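Local coordinates for MSM0271 protein (Mycobacterium smegmatis, PDB 5SUH) that serves as a double-ringed trimeric building block of the RMM bacterial microcompartment shell and may take part in transport across it, at residues L68-V72 against P178-A183; G195-V199 against L210-G214. One frame throughout, in Å; residues are numbered along the deposited sequence.

Interaction 1: L68-V72 against P178-A183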
loop_
_atom_site.group_PDB
_atom_site.type_symbol
_atom_site.label_atom_id
_atom_site.label_comp_id
_atom_site.label_asym_id
_atom_site.label_seq_id
_atom_site.Cartn_x
_atom_site.Cartn_y
_atom_site.Cartn_z
ATOM N N LEU A 68 -20.501 -19.323 9.112
ATOM C CA LEU A 68 -20.481 -20.252 7.988
ATOM C C LEU A 68 -19.355 -19.858 7.044
ATOM O O LEU A 68 -19.288 -18.692 6.630
ATOM C CB LEU A 68 -21.810 -20.247 7.235
ATOM C CG LEU A 68 -21.777 -21.161 6.006
ATOM C CD1 LEU A 68 -21.796 -22.644 6.428
ATOM C CD2 LEU A 68 -22.908 -20.846 5.060
ATOM N N ILE A 69 -18.469 -20.800 6.711
ATOM C CA ILE A 69 -17.360 -20.508 5.791
ATOM C C ILE A 69 -17.492 -21.340 4.521
ATOM O O ILE A 69 -17.734 -22.553 4.585
ATOM C CB ILE A 69 -15.978 -20.781 6.406
ATOM C CG1 ILE A 69 -15.844 -22.254 6.864
ATOM C CG2 ILE A 69 -15.716 -19.818 7.547
ATOM C CD1 ILE A 69 -14.420 -22.681 7.284
ATOM N N VAL A 70 -17.378 -20.688 3.362
ATOM C CA VAL A 70 -17.518 -21.385 2.085
ATOM C C VAL A 70 -16.415 -20.979 1.094
ATOM O O VAL A 70 -16.167 -19.774 0.868
ATOM C CB VAL A 70 -18.908 -21.113 1.444
ATOM C CG1 VAL A 70 -19.042 -21.833 0.111
ATOM C CG2 VAL A 70 -20.057 -21.479 2.404
ATOM N N GLU A 71 -15.765 -21.981 0.507
ATOM C CA GLU A 71 -14.811 -21.783 -0.598
ATOM C C GLU A 71 -15.340 -22.491 -1.869
ATOM O O GLU A 71 -15.799 -23.624 -1.791
ATOM C CB GLU A 71 -13.399 -22.309 -0.210
ATOM C CG GLU A 71 -12.319 -22.044 -1.252
ATOM C CD GLU A 71 -10.915 -22.523 -0.865
ATOM O OE1 GLU A 71 -10.492 -22.364 0.309
ATOM O OE2 GLU A 71 -10.208 -23.023 -1.772
ATOM N N VAL A 72 -15.328 -21.818 -3.023
ATOM C CA VAL A 72 -15.891 -22.408 -4.253
ATOM C C VAL A 72 -15.048 -22.231 -5.512
ATOM O O VAL A 72 -14.122 -21.423 -5.568
ATOM C CB VAL A 72 -17.264 -21.824 -4.643
ATOM C CG1 VAL A 72 -18.211 -21.892 -3.462
ATOM C CG2 VAL A 72 -17.105 -20.396 -5.196
ATOM N N PRO A 178 -7.824 -27.586 1.058
ATOM C CA PRO A 178 -8.028 -26.153 0.749
ATOM C C PRO A 178 -7.763 -25.190 1.916
ATOM O O PRO A 178 -7.953 -25.518 3.082
ATOM C CB PRO A 178 -9.515 -26.071 0.347
ATOM C CG PRO A 178 -9.924 -27.470 0.035
ATOM C CD PRO A 178 -9.068 -28.365 0.905
ATOM N N ALA A 179 -7.357 -23.981 1.559
ATOM C CA ALA A 179 -6.896 -22.976 2.493
ATOM C C ALA A 179 -7.910 -22.595 3.572
ATOM O O ALA A 179 -7.513 -22.245 4.686
ATOM C CB ALA A 179 -6.469 -21.707 1.712
ATOM N N LEU A 180 -9.202 -22.641 3.255
ATOM C CA LEU A 180 -10.172 -22.058 4.169
ATOM C C LEU A 180 -10.323 -22.916 5.439
ATOM O O LEU A 180 -10.786 -22.416 6.482
ATOM C CB LEU A 180 -11.526 -21.860 3.493
ATOM C CG LEU A 180 -12.500 -20.899 4.204
ATOM C CD1 LEU A 180 -11.795 -19.599 4.564
ATOM C CD2 LEU A 180 -13.743 -20.602 3.389
ATOM N N PHE A 181 -9.835 -24.159 5.393
ATOM C CA PHE A 181 -9.901 -25.035 6.576
ATOM C C PHE A 181 -9.020 -24.512 7.702
ATOM O O PHE A 181 -9.129 -24.956 8.848
ATOM C CB PHE A 181 -9.479 -26.460 6.246
ATOM C CG PHE A 181 -10.551 -27.279 5.591
ATOM C CD1 PHE A 181 -11.802 -27.423 6.175
ATOM C CD2 PHE A 181 -10.320 -27.884 4.361
ATOM C CE1 PHE A 181 -12.795 -28.196 5.566
ATOM C CE2 PHE A 181 -11.305 -28.641 3.744
ATOM C CZ PHE A 181 -12.546 -28.794 4.354
ATOM N N ALA A 182 -8.147 -23.566 7.375
ATOM C CA ALA A 182 -7.296 -22.940 8.377
ATOM C C ALA A 182 -8.157 -22.233 9.426
ATOM O O ALA A 182 -7.739 -22.042 10.585
ATOM C CB ALA A 182 -6.327 -21.986 7.727
ATOM N N ALA A 183 -9.347 -21.818 8.997
ATOM C CA ALA A 183 -10.297 -21.141 9.875
ATOM C C ALA A 183 -10.722 -22.034 11.036
ATOM O O ALA A 183 -10.675 -21.612 12.194
ATOM C CB ALA A 183 -11.513 -20.687 9.092
HETATM O O HOH W 1 -7.574 -23.317 -1.420
#
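The carboxylate of Glu71 is the flat group of this contact. CB of Pro178 lies over one of its faces, 3.8 Å from OE2 of Glu71, while the backbone N of Leu180 reaches OE1 of Glu71 at 3.2 Å, nearly in line with the C-O bond. That hydrogen bond is bent at its proton (137°). OE2 uses a water 2.7 Å away, which in turn accepts from the N of Ala179 at 3.1 Å, and it also forms a salt bridge with Arg34. One buried acid thus takes up two successive N-H groups at the stretch of helical conformation that leads into helix 182-192, one directly and one through water. This position, together with Arg34, would probably stabilise its negative charge. The Glu71 chain is extended, with CG anti to the backbone N (chi1 -175°), and carries the carboxylate from the strand to the turn.

Closer to the strand backbone the fit is apolar. Leu180 runs past Glu71 in the opposite direction, and CD2 of Leu180 lies on the strand, 3.5 Å from the carbonyl C of Val70 and 3.8 Å from CB of Ile69. CD1 of Ile69 reaches on to the methyl CB of Ala183, in helix 182-192, 4.0 Å away. Ile69 and Glu71 share the strand face that receives the turn, and Val70 points away from it. The sheet strand belongs to the first circularly permuted BMC domain and the turn to the second, so this is a domain-domain junction of a tandem BMC shell protein.

Interaction 2: G195-V199 against L210-G214; sequences GLTVV and LYIGG
Tyr211 and Val199 meet midway along an antiparallel beta hairpin, in which strand 208-214 pairs with strand 197-202, one of the two edge strands of its four-stranded sheet within the chain. CB of Tyr211 lies 3.9 Å from CB of Val199, and O of Tyr211 accepts a hydrogen bond from N of Val199 at 2.9 Å, the donor tilted 25° out of the carbonyl plane. The phenol ring leads off the other way: with CG beside the backbone N (chi1 -71°), Tyr211 leaves the hairpin, packs on Leu76 of a second subunit and hydrogen-bonds Glu79 of that subunit through OH. A single residue therefore serves both the hairpin and the subunit interface.

Ile212 forms a non-hydrogen-bonded pair with Val198, and both side chains lie on the same face. There CG2 of Ile212 touches CD2 of Leu196 at 3.9 Å as the two side chains pass at a slant. Leu196 and Ile212 both rest on Ala189 of helix 182-192, and Val219 of helix 216-232 adds to the cover of Ile212.

Gly213 is the hydrogen-bonded partner of Thr197, joined to it twice. N of Gly213 gives an almost straight bond (171°) to O of Thr197 at 2.9 Å, in the carbonyl plane. The same oxygen is approached by CA of Ile212 at 3.4 Å in a CA-H...O contact. On the edge facing away from 210-214, the side-chain amide of Gln45 bonds to O of Leu196, just before the strand, and N of Val198, bringing in the first BMC domain.

Gly214 turns its backbone bonding to Ser170, and beside it the ladder finishes with N of Thr197 donating to O of Gly213 at 2.8 Å.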
loop_
_atom_site.group_PDB
_atom_site.type_symbol
_atom_site.label_atom_id
_atom_site.label_comp_id
_atom_site.label_asym_id
_atom_site.label_seq_id
_atom_site.Cartn_x
_atom_site.Cartn_y
_atom_site.Cartn_z
ATOM N N GLY A 195 -4.620 -20.153 26.503
ATOM C CA GLY A 195 -3.449 -19.325 26.743
ATOM C C GLY A 195 -2.557 -19.075 25.529
ATOM O O GLY A 195 -1.618 -18.298 25.609
ATOM N N LEU A 196 -2.815 -19.744 24.405
ATOM C CA LEU A 196 -1.945 -19.611 23.225
ATOM C C LEU A 196 -2.082 -18.242 22.567
ATOM O O LEU A 196 -2.965 -17.447 22.902
ATOM C CB LEU A 196 -2.218 -20.703 22.177
ATOM C CG LEU A 196 -3.601 -20.850 21.501
ATOM C CD1 LEU A 196 -3.936 -19.789 20.472
ATOM C CD2 LEU A 196 -3.675 -22.192 20.832
ATOM N N THR A 197 -1.185 -17.990 21.625
ATOM C CA THR A 197 -1.162 -16.740 20.892
ATOM C C THR A 197 -1.368 -17.012 19.404
ATOM O O THR A 197 -0.573 -17.715 18.792
ATOM C CB THR A 197 0.170 -16.015 21.078
ATOM O OG1 THR A 197 0.446 -15.829 22.477
ATOM C CG2 THR A 197 0.130 -14.692 20.350
ATOM N N VAL A 198 -2.435 -16.484 18.824
ATOM C CA VAL A 198 -2.655 -16.613 17.387
ATOM C C VAL A 198 -1.855 -15.538 16.641
ATOM O O VAL A 198 -2.197 -14.347 16.673
ATOM C CB VAL A 198 -4.136 -16.531 17.069
ATOM C CG1 VAL A 198 -4.377 -16.724 15.586
ATOM C CG2 VAL A 198 -4.872 -17.588 17.886
ATOM N N VAL A 199 -0.762 -15.962 16.013
ATOM C CA VAL A 199 0.187 -15.032 15.408
ATOM C C VAL A 199 -0.249 -14.628 14.012
ATOM O O VAL A 199 -0.133 -13.474 13.615
ATOM C CB VAL A 199 1.616 -15.632 15.368
ATOM C CG1 VAL A 199 2.576 -14.709 14.664
ATOM C CG2 VAL A 199 2.113 -15.923 16.778
ATOM N N LEU A 210 -1.201 -21.680 9.414
ATOM C CA LEU A 210 -1.513 -21.321 10.785
ATOM C C LEU A 210 -0.201 -21.139 11.576
ATOM O O LEU A 210 0.675 -22.009 11.538
ATOM C CB LEU A 210 -2.396 -22.412 11.409
ATOM C CG LEU A 210 -2.901 -22.226 12.845
ATOM C CD1 LEU A 210 -3.549 -20.844 12.997
ATOM C CD2 LEU A 210 -3.872 -23.334 13.245
ATOM N N TYR A 211 -0.069 -20.006 12.271
ATOM C CA TYR A 211 1.075 -19.722 13.157
ATOM C C TYR A 211 0.572 -19.507 14.588
ATOM O O TYR A 211 -0.163 -18.554 14.864
ATOM C CB TYR A 211 1.841 -18.468 12.724
ATOM C CG TYR A 211 2.665 -18.531 11.458
ATOM C CD1 TYR A 211 2.055 -18.480 10.196
ATOM C CD2 TYR A 211 4.054 -18.509 11.511
ATOM C CE1 TYR A 211 2.818 -18.479 9.023
ATOM C CE2 TYR A 211 4.819 -18.502 10.357
ATOM C CZ TYR A 211 4.198 -18.497 9.117
ATOM O OH TYR A 211 4.970 -18.487 7.974
ATOM N N ILE A 212 1.009 -20.363 15.498
ATOM C CA ILE A 212 0.581 -20.347 16.901
ATOM C C ILE A 212 1.774 -20.391 17.873
ATOM O O ILE A 212 2.709 -21.182 17.705
ATOM C CB ILE A 212 -0.392 -21.541 17.163
ATOM C CG1 ILE A 212 -1.774 -21.209 16.612
ATOM C CG2 ILE A 212 -0.519 -21.853 18.634
ATOM C CD1 ILE A 212 -2.743 -22.332 16.768
ATOM N N GLY A 213 1.748 -19.522 18.871
ATOM C CA GLY A 213 2.804 -19.430 19.869
ATOM C C GLY A 213 2.309 -19.772 21.263
ATOM O O GLY A 213 1.129 -19.600 21.563
ATOM N N GLY A 214 3.191 -20.308 22.102
ATOM C CA GLY A 214 2.837 -20.633 23.479
ATOM C C GLY A 214 3.910 -21.471 24.148
ATOM O O GLY A 214 5.028 -21.609 23.595
#

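Read from the N terminus, the chain lays down strand 66-73 in the first BMC domain, then runs through the rest of that domain and into the second before residues 178-183 return to 68-72. Interaction 1 thus closes a long loop of 105 intervening residues and ties the domains together. Helix 182-192 leads directly on to interaction 2, a local closure in which only ten residues separate 195-199 from 210-214. The two loops neither nest nor cross; they follow in series. Their centres lie about 20 Å apart and their nearest atoms about 5 Å, without meeting directly. The pair illustrates a division of labour: one contact joins domains, the other pairs two neighbouring strands within one.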